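Local coordinates for alginate lyase, family PL7 (PDB 4BE3), which probably cleaves alginate from its chain ends by beta-elimination, as an exolytic lyase of polysaccharide lyase family 7, at residues 124-136 with 173-187. Numbering follows the deposited sequence.
Sequences FYKKFPGHTKGSV and YPEEPEDGIALGEEF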
ATOM      1  N   PHE A 124     -12.152 -13.559 -16.388  1.00 14.41           N
ATOM      2  CA  PHE A 124     -12.344 -13.679 -17.857  1.00 13.71           C
ATOM      3  C   PHE A 124     -13.810 -13.494 -18.222  1.00 15.00           C
ATOM      4  O   PHE A 124     -14.702 -13.895 -17.445  1.00 16.95           O
ATOM      5  CB  PHE A 124     -12.061 -15.165 -18.218  1.00 13.58           C
ATOM      6  CG  PHE A 124     -10.614 -15.569 -18.192  1.00 16.87           C
ATOM      7  CD1 PHE A 124      -9.894 -15.785 -16.974  1.00 16.42           C
ATOM      8  CD2 PHE A 124      -9.985 -15.838 -19.467  1.00 16.81           C
ATOM      9  CE1 PHE A 124      -8.562 -16.227 -16.985  1.00 17.84           C
ATOM     10  CE2 PHE A 124      -8.672 -16.343 -19.426  1.00 17.28           C
ATOM     11  CZ  PHE A 124      -7.961 -16.499 -18.263  1.00 16.75           C
ATOM     12  N   TYR A 125     -14.006 -13.078 -19.478  1.00 14.62           N
ATOM     13  CA  TYR A 125     -15.349 -13.175 -20.107  1.00 14.00           C
ATOM     14  C   TYR A 125     -14.984 -13.974 -21.398  1.00 15.87           C
ATOM     15  O   TYR A 125     -14.062 -13.606 -22.128  1.00 16.98           O
ATOM     16  CB  TYR A 125     -15.887 -11.767 -20.449  1.00 16.40           C
ATOM     17  CG  TYR A 125     -17.126 -11.898 -21.340  1.00 16.51           C
ATOM     18  CD1 TYR A 125     -17.031 -12.051 -22.737  1.00 17.98           C
ATOM     19  CD2 TYR A 125     -18.385 -11.911 -20.741  1.00 18.11           C
ATOM     20  CE1 TYR A 125     -18.190 -12.168 -23.486  1.00 19.22           C
ATOM     21  CE2 TYR A 125     -19.582 -11.965 -21.490  1.00 18.12           C
ATOM     22  CZ  TYR A 125     -19.423 -12.153 -22.851  1.00 19.64           C
ATOM     23  OH  TYR A 125     -20.601 -12.331 -23.603  1.00 21.58           O
ATOM     24  N   LYS A 126     -15.738 -15.085 -21.638  1.00 15.93           N
ATOM     25  CA  LYS A 126     -15.480 -15.905 -22.840  1.00 14.08           C
ATOM     26  C   LYS A 126     -16.840 -16.167 -23.556  1.00 16.57           C
ATOM     27  O   LYS A 126     -17.853 -16.507 -22.878  1.00 17.44           O
ATOM     28  CB  LYS A 126     -14.890 -17.184 -22.336  1.00 14.61           C
ATOM     29  CG  LYS A 126     -14.676 -18.217 -23.559  1.00 16.74           C
ATOM     30  CD  LYS A 126     -13.937 -19.423 -22.956  1.00 15.75           C
ATOM     31  CE  LYS A 126     -13.943 -20.562 -24.058  1.00 16.78           C
ATOM     32  NZ  LYS A 126     -13.215 -21.779 -23.488  1.00 16.94           N
ATOM     33  N   LYS A 127     -16.851 -16.010 -24.887  1.00 16.54           N
ATOM     34  CA  LYS A 127     -18.156 -16.246 -25.562  1.00 17.02           C
ATOM     35  C   LYS A 127     -17.800 -16.908 -26.896  1.00 17.79           C
ATOM     36  O   LYS A 127     -17.070 -16.384 -27.690  1.00 19.33           O
ATOM     37  CB  LYS A 127     -18.948 -14.929 -25.765  1.00 19.07           C
ATOM     38  CG  LYS A 127     -20.372 -15.248 -26.355  1.00 19.95           C
ATOM     39  CD  LYS A 127     -21.092 -14.002 -26.823  1.00 22.09           C
ATOM     40  CE  LYS A 127     -20.545 -13.491 -28.125  1.00 23.77           C
ATOM     41  NZ  LYS A 127     -20.674 -14.520 -29.289  1.00 23.87           N
ATOM     42  N   PHE A 128     -18.379 -18.114 -27.109  1.00 16.77           N
ATOM     43  CA  PHE A 128     -18.164 -18.751 -28.437  1.00 19.37           C
ATOM     44  C   PHE A 128     -18.827 -18.009 -29.574  1.00 21.84           C
ATOM     45  O   PHE A 128     -19.829 -17.290 -29.421  1.00 21.34           O
ATOM     46  CB  PHE A 128     -18.769 -20.167 -28.355  1.00 19.64           C
ATOM     47  CG  PHE A 128     -17.965 -21.088 -27.379  1.00 19.61           C
ATOM     48  CD1 PHE A 128     -16.769 -21.701 -27.849  1.00 20.47           C
ATOM     49  CD2 PHE A 128     -18.381 -21.249 -26.049  1.00 20.29           C
ATOM     50  CE1 PHE A 128     -16.038 -22.547 -27.002  1.00 19.30           C
ATOM     51  CE2 PHE A 128     -17.605 -22.064 -25.161  1.00 19.18           C
ATOM     52  CZ  PHE A 128     -16.402 -22.692 -25.596  1.00 18.98           C
ATOM     53  N   PRO A 129     -18.273 -18.170 -30.769  1.00 22.25           N
ATOM     54  CA  PRO A 129     -18.801 -17.440 -31.879  1.00 22.47           C
ATOM     55  C   PRO A 129     -20.268 -17.825 -32.094  1.00 24.90           C
ATOM     56  O   PRO A 129     -20.630 -18.992 -31.983  1.00 23.52           O
ATOM     57  CB  PRO A 129     -18.048 -18.074 -33.070  1.00 21.14           C
ATOM     58  CG  PRO A 129     -16.606 -18.337 -32.496  1.00 21.02           C
ATOM     59  CD  PRO A 129     -16.961 -18.806 -31.070  1.00 22.11           C
ATOM     60  N   GLY A 130     -21.065 -16.826 -32.454  1.00 26.19           N
ATOM     61  CA  GLY A 130     -22.523 -17.120 -32.684  1.00 28.08           C
ATOM     62  C   GLY A 130     -23.363 -17.183 -31.437  1.00 27.50           C
ATOM     63  O   GLY A 130     -24.535 -16.940 -31.573  1.00 29.98           O
ATOM     64  N   HIS A 131     -22.821 -17.391 -30.219  1.00 23.67           N
ATOM     65  CA  HIS A 131     -23.616 -17.438 -29.036  1.00 23.53           C
ATOM     66  C   HIS A 131     -24.099 -16.074 -28.627  1.00 24.14           C
ATOM     67  O   HIS A 131     -23.412 -15.074 -28.902  1.00 25.02           O
ATOM     68  CB  HIS A 131     -22.832 -18.023 -27.795  1.00 21.07           C
ATOM     69  CG  HIS A 131     -22.597 -19.514 -27.922  1.00 24.28           C
ATOM     70  ND1 HIS A 131     -21.960 -20.268 -26.971  1.00 22.61           N
ATOM     71  CD2 HIS A 131     -22.949 -20.372 -28.951  1.00 26.15           C
ATOM     72  CE1 HIS A 131     -21.911 -21.563 -27.421  1.00 23.11           C
ATOM     73  NE2 HIS A 131     -22.523 -21.620 -28.613  1.00 24.45           N
ATOM     74  N   THR A 132     -25.271 -16.047 -27.982  1.00 25.24           N
ATOM     75  CA  THR A 132     -25.719 -14.746 -27.410  1.00 27.86           C
ATOM     76  C   THR A 132     -25.064 -14.614 -26.014  1.00 27.12           C
ATOM     77  O   THR A 132     -24.620 -13.518 -25.665  1.00 27.96           O
ATOM     78  CB  THR A 132     -27.245 -14.713 -27.295  1.00 31.73           C
ATOM     79  OG1 THR A 132     -27.731 -14.726 -28.664  1.00 28.91           O
ATOM     80  CG2 THR A 132     -27.706 -13.416 -26.615  1.00 35.57           C
ATOM     81  N   LYS A 133     -25.000 -15.688 -25.243  1.00 23.53           N
ATOM     82  CA  LYS A 133     -24.537 -15.513 -23.848  1.00 23.60           C
ATOM     83  C   LYS A 133     -23.147 -16.092 -23.794  1.00 23.70           C
ATOM     84  O   LYS A 133     -22.856 -17.196 -24.332  1.00 21.78           O
ATOM     85  CB  LYS A 133     -25.380 -16.347 -22.858  1.00 27.10           C
ATOM     86  CG  LYS A 133     -26.750 -15.700 -22.848  1.00 29.87           C
ATOM     87  CD  LYS A 133     -27.624 -16.309 -21.840  1.00 35.82           C
ATOM     88  CE  LYS A 133     -28.468 -17.368 -22.407  1.00 45.34           C
ATOM     89  NZ  LYS A 133     -29.802 -17.129 -21.780  1.00 41.93           N
ATOM     90  N   GLY A 134     -22.300 -15.389 -23.023  1.00 21.69           N
ATOM     91  CA  GLY A 134     -20.934 -15.855 -22.758  1.00 19.73           C
ATOM     92  C   GLY A 134     -20.854 -16.208 -21.243  1.00 20.83           C
ATOM     93  O   GLY A 134     -21.860 -16.127 -20.509  1.00 22.22           O
ATOM     94  N   SER A 135     -19.636 -16.530 -20.780  1.00 17.93           N
ATOM     95  CA  SER A 135     -19.453 -16.967 -19.427  1.00 16.97           C
ATOM     96  C   SER A 135     -18.445 -15.953 -18.807  1.00 18.55           C
ATOM     97  O   SER A 135     -17.558 -15.402 -19.463  1.00 18.70           O
ATOM     98  CB  SER A 135     -18.750 -18.337 -19.390  1.00 17.77           C
ATOM     99  OG  SER A 135     -19.595 -19.351 -20.008  1.00 20.59           O
ATOM    100  N   VAL A 136     -18.611 -15.826 -17.516  1.00 15.57           N
ATOM    101  CA  VAL A 136     -17.591 -15.069 -16.675  1.00 15.50           C
ATOM    102  C   VAL A 136     -17.043 -16.066 -15.706  1.00 17.14           C
ATOM    103  O   VAL A 136     -17.809 -16.855 -15.063  1.00 16.69           O
ATOM    104  CB  VAL A 136     -18.309 -13.970 -15.873  1.00 14.91           C
ATOM    105  CG1 VAL A 136     -17.262 -13.310 -14.868  1.00 17.10           C
ATOM    106  CG2 VAL A 136     -18.746 -12.833 -16.870  1.00 17.75           C
ATOM    107  N   TYR A 173     -18.888 -25.908 -31.136  1.00 22.64           N
ATOM    108  CA  TYR A 173     -18.853 -25.247 -29.809  1.00 21.83           C
ATOM    109  C   TYR A 173     -19.810 -25.967 -28.883  1.00 23.48           C
ATOM    110  O   TYR A 173     -20.815 -26.567 -29.358  1.00 24.45           O
ATOM    111  CB  TYR A 173     -19.349 -23.791 -29.988  1.00 23.72           C
ATOM    112  CG  TYR A 173     -18.611 -23.129 -31.102  1.00 22.40           C
ATOM    113  CD1 TYR A 173     -17.211 -23.238 -31.194  1.00 24.39           C
ATOM    114  CD2 TYR A 173     -19.300 -22.418 -32.097  1.00 25.18           C
ATOM    115  CE1 TYR A 173     -16.523 -22.631 -32.267  1.00 24.53           C
ATOM    116  CE2 TYR A 173     -18.625 -21.804 -33.169  1.00 24.55           C
ATOM    117  CZ  TYR A 173     -17.248 -21.956 -33.285  1.00 26.19           C
ATOM    118  OH  TYR A 173     -16.537 -21.484 -34.324  1.00 26.15           O
ATOM    119  N   PRO A 174     -19.567 -25.892 -27.599  1.00 21.55           N
ATOM    120  CA  PRO A 174     -20.577 -26.418 -26.653  1.00 22.03           C
ATOM    121  C   PRO A 174     -21.828 -25.520 -26.794  1.00 25.18           C
ATOM    122  O   PRO A 174     -21.764 -24.416 -27.461  1.00 24.45           O
ATOM    123  CB  PRO A 174     -20.025 -26.116 -25.271  1.00 22.81           C
ATOM    124  CG  PRO A 174     -18.744 -25.392 -25.438  1.00 26.69           C
ATOM    125  CD  PRO A 174     -18.408 -25.182 -26.928  1.00 19.21           C
ATOM    126  N   GLU A 175     -22.904 -25.933 -26.197  1.00 22.50           N
ATOM    127  CA  GLU A 175     -24.084 -25.056 -26.328  1.00 25.27           C
ATOM    128  C   GLU A 175     -23.881 -23.792 -25.432  1.00 25.69           C
ATOM    129  O   GLU A 175     -23.020 -23.760 -24.534  1.00 24.63           O
ATOM    130  CB  GLU A 175     -25.313 -25.747 -25.903  1.00 32.02           C
ATOM    131  CG  GLU A 175     -25.353 -25.931 -24.462  1.00 33.52           C
ATOM    132  CD  GLU A 175     -26.663 -26.684 -24.016  1.00 53.42           C
ATOM    133  OE1 GLU A 175     -27.262 -27.442 -24.806  1.00 50.02           O
ATOM    134  OE2 GLU A 175     -27.073 -26.555 -22.841  1.00 60.87           O
ATOM    135  N   GLU A 176     -24.598 -22.770 -25.733  1.00 25.05           N
ATOM    136  CA  GLU A 176     -24.390 -21.493 -24.959  1.00 25.54           C
ATOM    137  C   GLU A 176     -24.832 -21.736 -23.531  1.00 25.71           C
ATOM    138  O   GLU A 176     -25.812 -22.508 -23.271  1.00 26.42           O
ATOM    139  CB  GLU A 176     -25.019 -20.252 -25.621  1.00 33.46           C
ATOM    140  CG  GLU A 176     -26.416 -20.183 -25.271  1.00 31.84           C
ATOM    141  CD  GLU A 176     -27.116 -18.958 -25.811  1.00 43.95           C
ATOM    142  OE1 GLU A 176     -26.513 -18.044 -26.269  1.00 37.64           O
ATOM    143  OE2 GLU A 176     -28.370 -18.941 -25.733  1.00 48.76           O
ATOM    144  N   PRO A 177     -24.153 -21.070 -22.565  1.00 23.84           N
ATOM    145  CA  PRO A 177     -24.534 -21.271 -21.196  1.00 26.71           C
ATOM    146  C   PRO A 177     -25.868 -20.563 -20.972  1.00 28.48           C
ATOM    147  O   PRO A 177     -25.970 -19.325 -21.187  1.00 29.40           O
ATOM    148  CB  PRO A 177     -23.388 -20.563 -20.437  1.00 23.62           C
ATOM    149  CG  PRO A 177     -22.792 -19.533 -21.369  1.00 23.35           C
ATOM    150  CD  PRO A 177     -22.885 -20.301 -22.719  1.00 24.37           C
ATOM    151  N   GLU A 178     -26.801 -21.263 -20.405  1.00 27.76           N
ATOM    152  CA  GLU A 178     -28.124 -20.657 -20.141  1.00 32.26           C
ATOM    153  C   GLU A 178     -28.081 -19.565 -19.099  1.00 31.89           C
ATOM    154  O   GLU A 178     -28.779 -18.543 -19.240  1.00 32.94           O
ATOM    155  CB  GLU A 178     -29.109 -21.772 -19.678  1.00 40.29           C
ATOM    156  CG  GLU A 178     -30.248 -21.277 -18.774  0.50 45.50           C
ATOM    157  CD  GLU A 178     -31.295 -20.462 -19.529  0.50 48.32           C
ATOM    158  OE1 GLU A 178     -31.530 -20.782 -20.708  0.50 50.62           O
ATOM    159  OE2 GLU A 178     -31.871 -19.510 -18.923  0.50 49.89           O
ATOM    160  N   ASP A 179     -27.167 -19.684 -18.150  1.00 29.78           N
ATOM    161  CA  ASP A 179     -27.134 -18.639 -17.139  1.00 27.69           C
ATOM    162  C   ASP A 179     -26.028 -17.567 -17.497  1.00 32.00           C
ATOM    163  O   ASP A 179     -25.617 -16.823 -16.624  1.00 28.14           O
ATOM    164  CB  ASP A 179     -26.799 -19.255 -15.766  1.00 30.82           C
ATOM    165  CG  ASP A 179     -25.473 -20.013 -15.761  1.00 36.10           C
ATOM    166  OD1 ASP A 179     -25.101 -20.629 -16.850  1.00 35.68           O
ATOM    167  OD2 ASP A 179     -24.706 -19.964 -14.708  1.00 34.40           O
ATOM    168  N   GLY A 180     -25.577 -17.467 -18.729  1.00 26.12           N
ATOM    169  CA  GLY A 180     -24.452 -16.500 -18.994  1.00 22.58           C
ATOM    170  C   GLY A 180     -24.819 -15.037 -19.222  1.00 24.77           C
ATOM    171  O   GLY A 180     -25.961 -14.582 -19.009  1.00 23.54           O
ATOM    172  N   ILE A 181     -23.828 -14.318 -19.746  1.00 20.45           N
ATOM    173  CA  ILE A 181     -23.855 -12.819 -19.800  1.00 22.87           C
ATOM    174  C   ILE A 181     -23.633 -12.487 -21.257  1.00 23.38           C
ATOM    175  O   ILE A 181     -22.681 -12.950 -21.845  1.00 22.41           O
ATOM    176  CB  ILE A 181     -22.704 -12.227 -18.896  1.00 20.41           C
ATOM    177  CG1 ILE A 181     -22.887 -12.702 -17.423  1.00 22.77           C
ATOM    178  CG2 ILE A 181     -22.716 -10.680 -19.122  1.00 19.56           C
ATOM    179  CD1 ILE A 181     -24.186 -12.258 -16.707  1.00 24.34           C
ATOM    180  N   ALA A 182     -24.530 -11.668 -21.837  1.00 23.14           N
ATOM    181  CA  ALA A 182     -24.444 -11.247 -23.263  1.00 24.22           C
ATOM    182  C   ALA A 182     -23.335 -10.178 -23.494  1.00 25.98           C
ATOM    183  O   ALA A 182     -22.968  -9.437 -22.568  1.00 24.00           O
ATOM    184  CB  ALA A 182     -25.869 -10.677 -23.688  1.00 25.93           C
ATOM    185  N   LEU A 183     -22.856 -10.051 -24.702  1.00 24.26           N
ATOM    186  CA  LEU A 183     -22.124  -8.802 -25.050  1.00 22.63           C
ATOM    187  C   LEU A 183     -22.987  -7.641 -24.805  1.00 25.88           C
ATOM    188  O   LEU A 183     -24.206  -7.671 -25.087  1.00 24.77           O
ATOM    189  CB  LEU A 183     -21.700  -8.795 -26.561  1.00 22.79           C
ATOM    190  CG  LEU A 183     -20.753  -9.982 -26.924  1.00 23.34           C
ATOM    191  CD1 LEU A 183     -20.481  -9.860 -28.401  1.00 24.76           C
ATOM    192  CD2 LEU A 183     -19.416  -9.882 -26.076  1.00 21.83           C
ATOM    193  N   GLY A 184     -22.396  -6.587 -24.221  1.00 24.32           N
ATOM    194  CA  GLY A 184     -23.170  -5.356 -24.063  1.00 26.31           C
ATOM    195  C   GLY A 184     -23.994  -5.426 -22.775  1.00 28.70           C
ATOM    196  O   GLY A 184     -24.744  -4.460 -22.467  1.00 27.59           O
ATOM    197  N   GLU A 185     -23.873  -6.505 -22.005  1.00 24.20           N
ATOM    198  CA  GLU A 185     -24.645  -6.634 -20.740  1.00 23.47           C
ATOM    199  C   GLU A 185     -23.755  -6.225 -19.537  1.00 24.39           C
ATOM    200  O   GLU A 185     -22.675  -6.799 -19.349  1.00 25.02           O
ATOM    201  CB  GLU A 185     -25.108  -8.064 -20.518  1.00 24.80           C
ATOM    202  CG  GLU A 185     -25.982  -8.209 -19.282  1.00 27.94           C
ATOM    203  CD  GLU A 185     -26.690  -9.579 -19.169  1.00 32.91           C
ATOM    204  OE1 GLU A 185     -26.412 -10.524 -19.979  1.00 29.06           O
ATOM    205  OE2 GLU A 185     -27.626  -9.676 -18.363  1.00 29.79           O
ATOM    206  N   GLU A 186     -24.199  -5.242 -18.719  1.00 24.81           N
ATOM    207  CA  GLU A 186     -23.405  -4.762 -17.603  0.50 23.35           C
ATOM    208  C   GLU A 186     -23.189  -5.792 -16.527  1.00 24.44           C
ATOM    209  O   GLU A 186     -24.134  -6.452 -16.113  1.00 23.38           O
ATOM    210  CB  GLU A 186     -24.135  -3.546 -16.965  0.50 23.83           C
ATOM    211  CG  GLU A 186     -24.099  -2.405 -17.908  0.50 22.47           C
ATOM    212  CD  GLU A 186     -24.480  -1.015 -17.318  0.50 25.39           C
ATOM    213  OE1 GLU A 186     -24.191  -0.711 -16.176  0.50 28.94           O
ATOM    214  OE2 GLU A 186     -25.017  -0.213 -18.087  0.50 26.18           O
ATOM    215  N   PHE A 187     -21.950  -5.888 -15.971  1.00 20.95           N
ATOM    216  CA  PHE A 187     -21.786  -6.628 -14.714  1.00 20.48           C
ATOM    217  C   PHE A 187     -20.657  -5.928 -13.910  1.00 20.94           C
ATOM    218  O   PHE A 187     -19.949  -5.057 -14.476  1.00 21.71           O
ATOM    219  CB  PHE A 187     -21.434  -8.146 -14.968  1.00 18.71           C
ATOM    220  CG  PHE A 187     -20.170  -8.380 -15.762  1.00 19.49           C
ATOM    221  CD1 PHE A 187     -20.230  -8.300 -17.150  1.00 19.66           C
ATOM    222  CD2 PHE A 187     -18.977  -8.671 -15.090  1.00 18.89           C
ATOM    223  CE1 PHE A 187     -19.061  -8.582 -17.918  1.00 22.12           C
ATOM    224  CE2 PHE A 187     -17.793  -8.970 -15.848  1.00 19.61           C
ATOM    225  CZ  PHE A 187     -17.852  -8.946 -17.257  1.00 19.52           C
TER
HETATM  226  O   HOH W   1     -24.151 -11.358 -27.068  1.00 22.58           O
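Gly134 and Ile181 form an antiparallel hydrogen-bonded pair. Gly134 N gives its hydrogen to Ile181 O at 2.7 Å, and Ile181 N returns the bond to Gly134 O at 2.8 Å. Ile181 O takes a second bond, from Tyr125 OH at 2.8 Å, on the opposite face of its carbonyl plane. CG of Tyr125 lies anti to the backbone N (chi1 169°), which sends the ring across to this oxygen. One water bridges further along, donating to Thr132 O and accepting from Leu183 N. The fold is the beta-jelly roll of PL7 lyases. Here the 124-126 and 133-136 strands form a hairpin, and the short, weakly bonded strand 181-182 pairs with 133-136, shortly before the chain enters the other sheet at Phe187. Glu176 OE1 grips the end of the loop with two bonds, accepting from Thr132 N at 2.9 Å, nearly along its C-O axis, and from Lys133 N at 3.0 Å, from above the carboxylate plane. CB of Glu176 covers one face of the His131 ring; CB of Phe128 covers the other. Lys133 bends its chain over Pro177 O and gives NZ to Glu178 O at 3.1 Å. The carboxylates of Glu176 and Glu178 lie near NZ but beyond salt-bridge distance. A leucine here would probably leave Glu178 O without this donor and the two carboxylates without a nearby positive charge. Lys127 NZ ties down its own loop, bonding Phe128 O and His131 O. Pro174 CD sits over the Phe128 ring, 3.5 Å from its centroid.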